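Local coordinates for tRNA threonylcarbamoyladenosine biosynthesis protein TsaE (PDB 1HTW), which binds ATP and magnesium and is required for forming the threonylcarbamoyl group on adenosine 37 of tRNAs that read codons beginning with adenine, at residues F84-L89 and C110-S115; I34-N39 and I127-D132; F12-F17 and K46-R51; L42-T47 and I131-D136. One frame throughout, in Å; residues are numbered along the deposited sequence.

Contact 1: F84-L89 and C110-S115; sequences FDLYRL and CLIEWS. With NA (sodium ion), chain F; MG (magnesium ion), chain D.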
# COMPACT_ATOMS: atom_id res chain seq x y z
N PHE A 84 -5.83 -4.20 -1.57
CA PHE A 84 -7.14 -4.32 -0.90
C PHE A 84 -7.86 -2.97 -0.88
O PHE A 84 -7.20 -1.96 -0.70
CB PHE A 84 -6.92 -4.72 0.57
CG PHE A 84 -6.44 -6.13 0.77
CD1 PHE A 84 -5.07 -6.39 0.69
CD2 PHE A 84 -7.31 -7.11 1.22
CE1 PHE A 84 -4.60 -7.68 0.92
CE2 PHE A 84 -6.83 -8.41 1.42
CZ PHE A 84 -5.50 -8.66 1.26
N ASP A 85 -9.16 -3.00 -1.19
CA ASP A 85 -10.01 -1.82 -0.91
C ASP A 85 -11.16 -2.37 -0.06
O ASP A 85 -11.98 -3.13 -0.60
CB ASP A 85 -10.60 -1.16 -2.15
CG ASP A 85 -11.40 0.10 -1.65
OD1 ASP A 85 -11.77 0.08 -0.48
OD2 ASP A 85 -11.51 1.04 -2.43
N LEU A 86 -11.15 -2.09 1.21
CA LEU A 86 -11.98 -2.66 2.21
C LEU A 86 -13.27 -1.86 2.48
O LEU A 86 -13.95 -2.16 3.45
CB LEU A 86 -11.31 -2.97 3.53
CG LEU A 86 -10.08 -3.88 3.54
CD1 LEU A 86 -9.56 -4.15 4.93
CD2 LEU A 86 -10.39 -5.18 2.80
N TYR A 87 -13.48 -0.87 1.62
CA TYR A 87 -14.63 0.01 1.84
C TYR A 87 -15.93 -0.75 2.06
O TYR A 87 -16.70 -0.41 2.97
CB TYR A 87 -14.78 0.99 0.68
CG TYR A 87 -15.91 1.98 0.99
CD1 TYR A 87 -15.97 2.57 2.24
CD2 TYR A 87 -16.88 2.27 0.06
CE1 TYR A 87 -16.99 3.45 2.56
CE2 TYR A 87 -17.91 3.15 0.37
CZ TYR A 87 -17.95 3.75 1.60
OH TYR A 87 -18.96 4.62 1.92
N ARG A 88 -16.15 -1.82 1.30
CA ARG A 88 -17.38 -2.61 1.41
C ARG A 88 -17.23 -3.84 2.26
O ARG A 88 -18.02 -4.79 2.20
CB ARG A 88 -17.83 -2.99 -0.02
CG ARG A 88 -18.23 -1.78 -0.84
CD ARG A 88 -18.65 -2.12 -2.25
NE ARG A 88 -18.85 -0.99 -3.11
CZ ARG A 88 -19.90 -0.17 -3.12
NH1 ARG A 88 -20.89 -0.30 -2.26
NH2 ARG A 88 -19.93 0.82 -4.01
N LEU A 89 -16.24 -3.83 3.16
CA LEU A 89 -16.10 -4.92 4.12
C LEU A 89 -17.06 -4.67 5.28
O LEU A 89 -16.79 -3.89 6.17
CB LEU A 89 -14.67 -5.08 4.57
CG LEU A 89 -14.40 -6.15 5.63
CD1 LEU A 89 -14.62 -7.54 5.05
CD2 LEU A 89 -13.00 -6.01 6.20
N CYS A 110 1.27 -6.11 0.92
CA CYS A 110 -0.18 -5.91 0.90
C CYS A 110 -0.38 -4.35 0.97
O CYS A 110 0.17 -3.73 1.88
CB CYS A 110 -0.86 -6.53 2.08
SG CYS A 110 -0.82 -8.39 2.03
N LEU A 111 -1.22 -3.89 0.06
CA LEU A 111 -1.45 -2.39 0.04
C LEU A 111 -2.95 -2.21 0.27
O LEU A 111 -3.73 -2.78 -0.52
CB LEU A 111 -1.08 -1.92 -1.37
CG LEU A 111 0.32 -2.34 -1.89
CD1 LEU A 111 0.50 -1.93 -3.36
CD2 LEU A 111 1.43 -1.60 -1.07
N ILE A 112 -3.29 -1.56 1.36
CA ILE A 112 -4.63 -1.61 1.88
C ILE A 112 -5.30 -0.23 1.96
O ILE A 112 -4.81 0.63 2.67
CB ILE A 112 -4.60 -2.25 3.27
CG1 ILE A 112 -3.99 -3.70 3.09
CG2 ILE A 112 -5.97 -2.35 3.91
CD1 ILE A 112 -4.00 -4.47 4.38
N GLU A 113 -6.41 -0.11 1.26
CA GLU A 113 -7.26 1.10 1.35
C GLU A 113 -8.40 0.78 2.27
O GLU A 113 -8.86 -0.36 2.40
CB GLU A 113 -7.77 1.51 -0.03
CG GLU A 113 -6.68 1.97 -0.98
CD GLU A 113 -7.10 2.40 -2.33
OE1 GLU A 113 -8.03 3.26 -2.43
OE2 GLU A 113 -6.47 2.01 -3.33
N TRP A 114 -8.78 1.75 3.14
CA TRP A 114 -9.81 1.53 4.13
C TRP A 114 -9.48 0.45 5.13
O TRP A 114 -10.30 -0.37 5.57
CB TRP A 114 -11.15 1.20 3.43
CG TRP A 114 -11.83 2.43 2.91
CD1 TRP A 114 -11.80 2.91 1.63
CD2 TRP A 114 -12.66 3.33 3.65
NE1 TRP A 114 -12.54 4.05 1.54
CE2 TRP A 114 -13.08 4.33 2.77
CE3 TRP A 114 -13.05 3.38 4.99
CZ2 TRP A 114 -13.90 5.38 3.17
CZ3 TRP A 114 -13.89 4.43 5.38
CH2 TRP A 114 -14.29 5.42 4.47
N SER A 115 -8.24 0.50 5.67
CA SER A 115 -7.81 -0.51 6.63
C SER A 115 -8.62 -0.47 7.91
O SER A 115 -8.64 -1.50 8.62
CB SER A 115 -6.33 -0.26 6.95
OG SER A 115 -6.15 1.11 7.30
NA NA F . -5.94 2.11 4.78
MG MG D . -8.94 4.08 -4.22
O HOH W 1 -12.38 3.60 -1.72
O HOH W 2 -10.20 2.19 -4.33
O HOH W 3 -10.48 4.97 -3.05
O HOH W 4 -10.01 4.63 -6.06
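Phe84 and Ile112 lie side by side on one face of two adjacent parallel strands of the P-loop NTPase sheet, and their contact forms the apolar centre of this pairing: CD1 of the Phe84 ring is 3.8 Å from CG1 of Ile112. With CG anti to its carbonyl carbon (chi1 -71°), the Phe84 ring leans back along the strand, and its CE1 comes near SG of Cys110 in an oblique sulfur-aromatic contact. Further along, CD1 of Leu86 meets CG2 of Ile112. The backbones are joined in a ladder: Phe84 N donates to Leu111 O (2.7 Å), Phe84 O accepts from Glu113 N, and Leu86 N reaches Glu113 O. Where the strands end, CB and CD1 of Tyr87 lie over one face of the Trp114 indole, CD1 being 3.4 Å from CE2, while the two ring planes meet obliquely at 38°. The polar side is the sheet face that bears Asp85 and Glu113. Asp85 OD1 takes the backbone N of Tyr87 (2.9 Å), an Asx turn that starts the chain's departure from the strand. Asp85 OD2 accepts from a water bound to magnesium, whereas Glu113, at the C-terminal end of its strand, binds that metal of the nucleotide site directly through OE1 (2.2 Å); its OE2 is hydrogen-bonded to His83. Ile112 O and Ser115 OG supply half of a sodium site completed from strand 34-39. That strand flanks 109-113 on its other side, helix 46-56 covers Leu111 and Glu113, and helix 100-104 packs on Phe84 and Cys110.

Contact 2: I34-N39 and I127-D132; sequences IMVYLN and ILVNID. With NA (sodium ion), chain F.
Asn39 and Asn130 add a side-chain bond alongside the backbone ladder: ND2 of Asn39 donates to OD1 of Asn130 over 3.0 Å. In both, CG is anti to the carbonyl carbon (chi1 -65° and -70°), which sends the two amides the same way, with the acceptor lying in the amide plane of Asn39. This joins neighbouring parallel strands at the centre of a P-loop NTPase sheet, where 34-39 leads into the phosphate-binding loop. The amide of Asn130 has a second partner, ND2 being hydrogen-bonded to Glu141 OE2. Backbone bonds alternate between the strands, from a weak one between Ile127 N and Met35 O to Tyr37 O with Val129 N (2.8 Å) and Asn39 O with Ile131 N. On the face beneath helix 46-56, CG1 of Val36 touches CG2 of both Ile127 and Val129, and CD2 of Leu38 rests against CB of Val129 (3.8 Å). On the face bearing the asparagines, the Leu128 and Tyr37 side chains cross, CD2 of Leu128 meeting CB and CD2 of Tyr37, whose hydroxyl is hydrogen-bonded to Pro123 O. The other end of the Asn39 amide is also employed: sodium is bound by OD1 of Asn39 at 3.0 Å and by the carbonyl O of Leu38 at 2.8 Å.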
# COMPACT_ATOMS: atom_id res chain seq x y z
N ILE A 34 4.64 -7.48 3.93
CA ILE A 34 4.76 -6.05 4.34
C ILE A 34 3.35 -5.42 4.31
O ILE A 34 2.71 -5.52 3.26
CB ILE A 34 5.72 -5.35 3.43
CG1 ILE A 34 7.10 -6.07 3.39
CG2 ILE A 34 5.92 -3.88 3.76
CD1 ILE A 34 8.15 -5.33 2.59
N MET A 35 2.92 -4.89 5.42
CA MET A 35 1.56 -4.30 5.49
C MET A 35 1.69 -2.78 5.31
O MET A 35 2.31 -2.08 6.08
CB MET A 35 0.90 -4.65 6.81
CG MET A 35 0.99 -6.19 7.08
SD MET A 35 -0.26 -7.10 5.89
CE MET A 35 -1.85 -6.32 6.38
N VAL A 36 1.01 -2.30 4.25
CA VAL A 36 1.03 -0.85 3.97
C VAL A 36 -0.43 -0.38 4.03
O VAL A 36 -1.21 -0.78 3.17
CB VAL A 36 1.59 -0.58 2.59
CG1 VAL A 36 1.78 0.95 2.38
CG2 VAL A 36 3.05 -1.16 2.45
N TYR A 37 -0.72 0.55 4.95
CA TYR A 37 -2.08 1.10 5.00
C TYR A 37 -2.06 2.44 4.28
O TYR A 37 -1.28 3.31 4.63
CB TYR A 37 -2.44 1.38 6.46
CG TYR A 37 -2.75 0.18 7.33
CD1 TYR A 37 -2.49 -1.13 6.94
CD2 TYR A 37 -3.28 0.41 8.59
CE1 TYR A 37 -2.77 -2.19 7.82
CE2 TYR A 37 -3.57 -0.62 9.45
CZ TYR A 37 -3.31 -1.91 9.06
OH TYR A 37 -3.61 -2.93 9.95
N LEU A 38 -2.91 2.57 3.23
CA LEU A 38 -2.99 3.76 2.42
C LEU A 38 -4.23 4.57 2.87
O LEU A 38 -5.34 4.07 2.84
CB LEU A 38 -3.16 3.43 0.93
CG LEU A 38 -2.06 2.56 0.30
CD1 LEU A 38 -2.45 2.15 -1.11
CD2 LEU A 38 -0.74 3.29 0.38
N ASN A 39 -3.95 5.75 3.42
CA ASN A 39 -4.98 6.58 4.05
C ASN A 39 -5.10 7.93 3.33
O ASN A 39 -4.24 8.45 2.68
CB ASN A 39 -4.55 6.85 5.49
CG ASN A 39 -4.50 5.59 6.35
OD1 ASN A 39 -5.34 4.67 6.17
ND2 ASN A 39 -3.52 5.56 7.23
N ILE A 127 3.75 0.38 7.83
CA ILE A 127 3.91 1.82 7.49
C ILE A 127 2.51 2.36 7.10
O ILE A 127 1.71 1.62 6.55
CB ILE A 127 4.89 1.97 6.34
CG1 ILE A 127 5.25 3.43 6.01
CG2 ILE A 127 4.40 1.27 5.09
CD1 ILE A 127 6.71 3.54 5.53
N LEU A 128 2.24 3.55 7.59
CA LEU A 128 1.01 4.27 7.19
C LEU A 128 1.42 5.26 6.12
O LEU A 128 2.41 5.96 6.27
CB LEU A 128 0.41 5.08 8.35
CG LEU A 128 0.21 4.38 9.66
CD1 LEU A 128 -0.45 5.34 10.68
CD2 LEU A 128 -0.68 3.15 9.48
N VAL A 129 0.58 5.39 5.07
CA VAL A 129 0.88 6.43 4.08
C VAL A 129 -0.32 7.39 4.12
O VAL A 129 -1.41 6.99 3.69
CB VAL A 129 0.91 5.79 2.66
CG1 VAL A 129 1.19 6.86 1.62
CG2 VAL A 129 2.04 4.75 2.58
N ASN A 130 -0.12 8.60 4.66
CA ASN A 130 -1.30 9.49 4.82
C ASN A 130 -1.22 10.54 3.74
O ASN A 130 -0.23 11.29 3.67
CB ASN A 130 -1.18 10.17 6.20
CG ASN A 130 -1.38 9.22 7.36
OD1 ASN A 130 -1.95 8.14 7.19
ND2 ASN A 130 -0.88 9.55 8.56
N ILE A 131 -2.17 10.58 2.81
CA ILE A 131 -2.10 11.45 1.68
C ILE A 131 -3.04 12.68 1.91
O ILE A 131 -4.22 12.45 2.07
CB ILE A 131 -2.65 10.72 0.39
CG1 ILE A 131 -1.84 9.40 0.22
CG2 ILE A 131 -2.40 11.62 -0.82
CD1 ILE A 131 -2.24 8.71 -1.12
N ASP A 132 -2.50 13.86 1.78
CA ASP A 132 -3.32 15.11 1.80
C ASP A 132 -3.27 15.69 0.40
O ASP A 132 -2.48 15.43 -0.50
CB ASP A 132 -2.80 16.12 2.79
CG ASP A 132 -3.77 17.19 3.23
OD1 ASP A 132 -4.99 17.16 2.91
OD2 ASP A 132 -3.33 18.05 4.04
NA NA F . -5.94 2.11 4.78

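Contact 3: F12-F17 and K46-R51; sequences FSMLRF and KTTLTR. With MG (magnesium ion), chain D; ADP (adenosine-5'-diphosphate), chain H.
The side chains of Met14 and Leu49 cross at about a right angle where helix 11-28 passes helix 46-56, which follows the P-loop; the axes of the short helical segments cross at -54° and come within 8.1 Å. The Walker A helix of this nucleotide-binding fold thus gains an apolar neighbour beside the adenine. No hydrogen bond joins the two segments; what holds them is apolar packing. SD of Met14 lies 4.1 Å from CB of Leu49, and CD1 of Leu49 also comes up to the Met14 carbonyl and to the edge of the Phe17 ring. CB and CG of Met14 lie beside N1 and C2 of the adenine, and the bends at chi2 and chi3 bring CE back to the same atoms. Nearby, CG of Met14 meets CG2 of Thr48.

A second kind of contact sets aliphatic carbon against a charged plane. CD2 of Leu15 sits 3.7 Å above one face of the Arg51 guanidinium, toward its rim, and CD1 lies beside NH2. The rotation of that group is fixed by partners outside the segments, a salt bridge from NH2 to Glu11 and a hydrogen bond from NH1 to Gln55.

The polar bonds run instead to ADP and magnesium. Lys46 bends at chi3 and chi4 and brings NZ, also hydrogen-bonded to Gly40 O, to O2B at 2.6 Å. Thr47 binds magnesium through OG1 (2.1 Å) while its N holds O1B. Thr48 grips one alpha-phosphate oxygen twice, O2A accepting from both its backbone N and its OG1, each at 2.8 Å.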
# COMPACT_ATOMS: atom_id res chain seq x y z
N PHE A 12 2.36 12.80 -12.18
CA PHE A 12 3.58 12.12 -12.62
C PHE A 12 4.51 11.86 -11.45
O PHE A 12 5.18 10.84 -11.25
CB PHE A 12 4.35 12.94 -13.65
CG PHE A 12 4.26 12.40 -15.06
CD1 PHE A 12 4.64 11.10 -15.32
CD2 PHE A 12 3.78 13.19 -16.09
CE1 PHE A 12 4.64 10.63 -16.64
CE2 PHE A 12 3.70 12.71 -17.38
CZ PHE A 12 4.15 11.42 -17.64
N SER A 13 4.51 12.89 -10.56
CA SER A 13 5.32 12.76 -9.35
C SER A 13 4.74 11.70 -8.42
O SER A 13 5.54 11.07 -7.69
CB SER A 13 5.31 14.13 -8.62
OG SER A 13 6.10 15.03 -9.45
N MET A 14 3.46 11.48 -8.38
CA MET A 14 2.88 10.48 -7.51
C MET A 14 3.34 9.07 -8.03
O MET A 14 3.61 8.20 -7.22
CB MET A 14 1.35 10.46 -7.52
CG MET A 14 0.71 9.52 -6.56
SD MET A 14 1.10 9.80 -4.70
CE MET A 14 -0.50 10.62 -4.15
N LEU A 15 3.28 8.99 -9.37
CA LEU A 15 3.70 7.68 -9.96
C LEU A 15 5.18 7.41 -9.76
O LEU A 15 5.48 6.24 -9.34
CB LEU A 15 3.33 7.74 -11.43
CG LEU A 15 1.85 7.88 -11.77
CD1 LEU A 15 1.68 8.11 -13.28
CD2 LEU A 15 0.99 6.76 -11.24
N ARG A 16 6.06 8.35 -9.87
CA ARG A 16 7.48 8.22 -9.61
C ARG A 16 7.72 7.89 -8.15
O ARG A 16 8.58 7.04 -7.83
CB ARG A 16 8.20 9.53 -9.97
CG ARG A 16 9.71 9.50 -9.68
CD ARG A 16 10.35 10.82 -10.13
NE ARG A 16 11.69 11.00 -9.62
CZ ARG A 16 12.16 12.03 -8.92
NH1 ARG A 16 11.37 13.03 -8.57
NH2 ARG A 16 13.44 12.05 -8.58
N PHE A 17 6.96 8.51 -7.23
CA PHE A 17 7.13 8.18 -5.83
C PHE A 17 6.65 6.77 -5.53
O PHE A 17 7.35 6.01 -4.86
CB PHE A 17 6.30 9.17 -4.93
CG PHE A 17 6.51 8.85 -3.47
CD1 PHE A 17 7.60 9.43 -2.80
CD2 PHE A 17 5.66 8.01 -2.81
CE1 PHE A 17 7.78 9.10 -1.44
CE2 PHE A 17 5.87 7.66 -1.49
CZ PHE A 17 6.95 8.25 -0.81
N LYS A 46 -5.01 7.32 -3.38
CA LYS A 46 -4.52 6.02 -2.79
C LYS A 46 -4.37 5.01 -3.92
O LYS A 46 -3.30 4.38 -4.09
CB LYS A 46 -5.44 5.49 -1.71
CG LYS A 46 -5.73 6.37 -0.51
CD LYS A 46 -6.77 5.84 0.45
CE LYS A 46 -8.18 5.79 -0.08
NZ LYS A 46 -8.72 7.18 -0.44
N THR A 47 -5.40 4.89 -4.75
CA THR A 47 -5.32 4.01 -5.94
C THR A 47 -4.37 4.43 -6.96
O THR A 47 -3.65 3.60 -7.62
CB THR A 47 -6.78 3.76 -6.42
OG1 THR A 47 -7.51 3.13 -5.42
CG2 THR A 47 -6.71 2.90 -7.70
N THR A 48 -4.12 5.75 -7.23
CA THR A 48 -3.12 6.20 -8.16
C THR A 48 -1.66 5.89 -7.66
O THR A 48 -0.85 5.51 -8.47
CB THR A 48 -3.17 7.72 -8.37
OG1 THR A 48 -4.50 7.89 -9.04
CG2 THR A 48 -2.11 8.23 -9.28
N LEU A 49 -1.53 6.02 -6.35
CA LEU A 49 -0.18 5.66 -5.79
C LEU A 49 0.02 4.11 -5.93
O LEU A 49 1.12 3.82 -6.39
CB LEU A 49 -0.20 5.96 -4.27
CG LEU A 49 1.06 5.46 -3.53
CD1 LEU A 49 2.34 5.92 -4.19
CD2 LEU A 49 1.02 5.90 -2.05
N THR A 50 -1.00 3.40 -5.65
CA THR A 50 -0.91 1.91 -5.84
C THR A 50 -0.57 1.60 -7.29
O THR A 50 0.26 0.73 -7.59
CB THR A 50 -2.27 1.31 -5.52
OG1 THR A 50 -2.53 1.48 -4.11
CG2 THR A 50 -2.24 -0.23 -5.76
N ARG A 51 -1.21 2.29 -8.22
CA ARG A 51 -0.87 2.09 -9.65
C ARG A 51 0.56 2.40 -9.96
O ARG A 51 1.29 1.64 -10.66
CB ARG A 51 -1.89 2.83 -10.52
CG ARG A 51 -1.56 2.89 -12.00
CD ARG A 51 -2.71 3.68 -12.74
NE ARG A 51 -2.39 5.04 -13.08
CZ ARG A 51 -1.59 5.63 -13.88
NH1 ARG A 51 -0.67 5.02 -14.65
NH2 ARG A 51 -1.56 6.98 -13.91
MG MG D . -8.94 4.08 -4.22
PB ADP H . -8.39 7.35 -3.96
O1B ADP H . -8.06 5.87 -4.20
O2B ADP H . -7.73 7.90 -2.77
O3B ADP H . -9.97 7.45 -3.88
PA ADP H . -7.76 7.78 -6.76
O1A ADP H . -8.77 6.81 -7.31
O2A ADP H . -6.34 7.43 -6.99
O3A ADP H . -8.05 8.12 -5.24
O5' ADP H . -8.05 9.18 -7.48
C5' ADP H . -7.13 10.24 -7.58
C4' ADP H . -7.65 11.20 -8.68
O4' ADP H . -6.95 12.44 -8.58
C3' ADP H . -7.46 10.67 -10.08
O3' ADP H . -8.62 10.97 -10.91
C2' ADP H . -6.17 11.36 -10.47
O2' ADP H . -5.95 11.44 -11.87
C1' ADP H . -6.27 12.72 -9.74
N9 ADP H . -4.99 13.30 -9.43
C8 ADP H . -4.58 14.57 -9.71
N7 ADP H . -3.43 14.94 -9.27
C5 ADP H . -3.00 13.84 -8.66
C6 ADP H . -1.83 13.70 -7.95
N6 ADP H . -0.93 14.65 -7.75
N1 ADP H . -1.70 12.50 -7.31
C2 ADP H . -2.65 11.56 -7.42
N3 ADP H . -3.85 11.62 -8.05
C4 ADP H . -3.91 12.82 -8.68
O HOH W 3 -10.48 4.97 -3.05
O HOH W 4 -10.01 4.63 -6.06
O HOH W 2 -10.20 2.19 -4.33

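Contact 4: L42-T47 and I131-D136; sequences LGAGKT and IDYYDD. With MG (magnesium ion), chain D; ADP (adenosine-5'-diphosphate), chain H; ACT (acetate ion), chain G.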
# COMPACT_ATOMS: atom_id res chain seq x y z
N LEU A 42 -11.54 10.14 -0.04
CA LEU A 42 -11.87 9.75 -1.44
C LEU A 42 -11.31 10.72 -2.41
O LEU A 42 -11.48 11.97 -2.33
CB LEU A 42 -13.40 9.62 -1.50
CG LEU A 42 -13.98 8.99 -2.75
CD1 LEU A 42 -13.69 7.49 -2.79
CD2 LEU A 42 -15.49 9.24 -2.80
N GLY A 43 -10.53 10.26 -3.39
CA GLY A 43 -9.89 11.06 -4.41
C GLY A 43 -8.50 11.60 -4.09
O GLY A 43 -7.91 12.28 -4.93
N ALA A 44 -7.98 11.31 -2.89
CA ALA A 44 -6.67 11.75 -2.47
C ALA A 44 -5.53 11.17 -3.32
O ALA A 44 -4.51 11.76 -3.48
CB ALA A 44 -6.42 11.42 -1.00
N GLY A 45 -5.78 9.93 -3.86
CA GLY A 45 -4.75 9.37 -4.76
C GLY A 45 -4.28 7.98 -4.21
O GLY A 45 -3.16 7.64 -4.67
N LYS A 46 -5.01 7.32 -3.38
CA LYS A 46 -4.52 6.02 -2.79
C LYS A 46 -4.37 5.01 -3.92
O LYS A 46 -3.30 4.38 -4.09
CB LYS A 46 -5.44 5.49 -1.71
CG LYS A 46 -5.73 6.37 -0.51
CD LYS A 46 -6.77 5.84 0.45
CE LYS A 46 -8.18 5.79 -0.08
NZ LYS A 46 -8.72 7.18 -0.44
N THR A 47 -5.40 4.89 -4.75
CA THR A 47 -5.32 4.01 -5.94
C THR A 47 -4.37 4.43 -6.96
O THR A 47 -3.65 3.60 -7.62
CB THR A 47 -6.78 3.76 -6.42
OG1 THR A 47 -7.51 3.13 -5.42
CG2 THR A 47 -6.71 2.90 -7.70
N ILE A 131 -2.17 10.58 2.81
CA ILE A 131 -2.10 11.45 1.68
C ILE A 131 -3.04 12.68 1.91
O ILE A 131 -4.22 12.45 2.07
CB ILE A 131 -2.65 10.72 0.39
CG1 ILE A 131 -1.84 9.40 0.22
CG2 ILE A 131 -2.40 11.62 -0.82
CD1 ILE A 131 -2.24 8.71 -1.12
N ASP A 132 -2.50 13.86 1.78
CA ASP A 132 -3.32 15.11 1.80
C ASP A 132 -3.27 15.69 0.40
O ASP A 132 -2.48 15.43 -0.50
CB ASP A 132 -2.80 16.12 2.79
CG ASP A 132 -3.77 17.19 3.23
OD1 ASP A 132 -4.99 17.16 2.91
OD2 ASP A 132 -3.33 18.05 4.04
N TYR A 133 -4.28 16.58 0.13
CA TYR A 133 -4.37 17.06 -1.26
C TYR A 133 -4.87 18.53 -1.32
O TYR A 133 -5.52 18.94 -0.38
CB TYR A 133 -5.49 16.23 -1.96
CG TYR A 133 -6.80 16.20 -1.22
CD1 TYR A 133 -7.03 15.31 -0.18
CD2 TYR A 133 -7.86 17.05 -1.57
CE1 TYR A 133 -8.19 15.28 0.54
CE2 TYR A 133 -9.05 17.02 -0.86
CZ TYR A 133 -9.23 16.13 0.17
OH TYR A 133 -10.42 16.06 0.86
N TYR A 134 -4.55 19.12 -2.41
CA TYR A 134 -4.96 20.50 -2.75
C TYR A 134 -4.91 20.63 -4.26
O TYR A 134 -3.84 20.63 -4.89
CB TYR A 134 -3.94 21.39 -2.05
CG TYR A 134 -4.21 22.86 -2.00
CD1 TYR A 134 -4.01 23.64 -3.14
CD2 TYR A 134 -4.64 23.48 -0.83
CE1 TYR A 134 -4.20 25.01 -3.10
CE2 TYR A 134 -4.83 24.85 -0.79
CZ TYR A 134 -4.62 25.60 -1.92
OH TYR A 134 -4.81 26.96 -1.90
N ASP A 135 -6.06 20.78 -4.94
CA ASP A 135 -6.04 20.89 -6.40
C ASP A 135 -5.41 19.60 -6.97
O ASP A 135 -5.85 18.53 -6.50
CB ASP A 135 -5.34 22.16 -6.86
CG ASP A 135 -6.17 23.41 -6.61
OD1 ASP A 135 -7.41 23.28 -6.48
OD2 ASP A 135 -5.60 24.53 -6.60
N ASP A 136 -4.44 19.67 -7.82
CA ASP A 136 -3.82 18.47 -8.38
C ASP A 136 -2.47 18.18 -7.71
O ASP A 136 -1.67 17.43 -8.27
CB ASP A 136 -3.64 18.62 -9.88
CG ASP A 136 -4.96 18.52 -10.64
OD1 ASP A 136 -5.97 18.08 -10.06
OD2 ASP A 136 -4.96 18.91 -11.84
MG MG D . -8.94 4.08 -4.22
PB ADP H . -8.39 7.35 -3.96
O1B ADP H . -8.06 5.87 -4.20
O2B ADP H . -7.73 7.90 -2.77
O3B ADP H . -9.97 7.45 -3.88
PA ADP H . -7.76 7.78 -6.76
O1A ADP H . -8.77 6.81 -7.31
O2A ADP H . -6.34 7.43 -6.99
O3A ADP H . -8.05 8.12 -5.24
O5' ADP H . -8.05 9.18 -7.48
C5' ADP H . -7.13 10.24 -7.58
C4' ADP H . -7.65 11.20 -8.68
O4' ADP H . -6.95 12.44 -8.58
C3' ADP H . -7.46 10.67 -10.08
O3' ADP H . -8.62 10.97 -10.91
C2' ADP H . -6.17 11.36 -10.47
O2' ADP H . -5.95 11.44 -11.87
C1' ADP H . -6.27 12.72 -9.74
N9 ADP H . -4.99 13.30 -9.43
C8 ADP H . -4.58 14.57 -9.71
N7 ADP H . -3.43 14.94 -9.27
C5 ADP H . -3.00 13.84 -8.66
C6 ADP H . -1.83 13.70 -7.95
N6 ADP H . -0.93 14.65 -7.75
N1 ADP H . -1.70 12.50 -7.31
C2 ADP H . -2.65 11.56 -7.42
N3 ADP H . -3.85 11.62 -8.05
C4 ADP H . -3.91 12.82 -8.68
C ACT G . -9.47 20.50 -2.73
O ACT G . -8.66 20.53 -3.67
OXT ACT G . -10.46 19.73 -2.72
CH3 ACT G . -9.29 21.48 -1.58
O HOH W 3 -10.48 4.97 -3.05
O HOH W 4 -10.01 4.63 -6.06
O HOH W 2 -10.20 2.19 -4.33
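Ile131 meets the turn of the phosphate-binding loop with both branches of its side chain. At the root, CB lies 4.1 Å from CB of Ala44. The shorter branch, CG2, which stands anti to the backbone N, comes 3.4 Å from O of Ala44 and close to the methyl of the same residue; that carbonyl is hydrogen-bonded to NE of Arg138. CG1 takes the other branch, anti to the carbonyl carbon (chi1 -55°), and carries CD1 forward to the tip, 3.8 Å from C of Gly45 and equally near N of Lys46. The loop it touches is the Walker A motif, which wraps its amides round the beta-phosphate: Gly43 N donates to O3B and Gly45 N to O2B. Gly45, with positive phi (123°), sits at the N-cap of the following helix. Past Ile131, the strand carries Tyr133, whose CD1 approaches CB of Ala44 at 4.0 Å, while its hydroxyl is hydrogen-bonded to Asp41. An acetate, probably from the crystallisation liquor, has OXT at the edge of the ring. In the connection to strand 137-144, the carbonyl O of Asp136 accepts a hydrogen bond from N6 of the adenine at 2.9 Å.

How the contacts relate
Contacts 1 and 2 lie deepest: both are parallel strand pairings in one sheet, joined where strand 34-39 adjoins 109-113, with Ile112 O close to Leu38 N (2.8 Å, probably a hydrogen bond). Together they complete the sodium site. Contacts 3 and 4 lie farther from the chain's centre, share Lys46 and Thr47 at the start of helix 46-56, and have no hydrogen bond between their segments; there the polar bonds go to the nucleotide. Contact 4 uses the far end of the strand paired in contact 2 and reaches exposed residues. Magnesium bridges the two regimes, taking Glu113 from contact 1 and Thr47 from contacts 3 and 4.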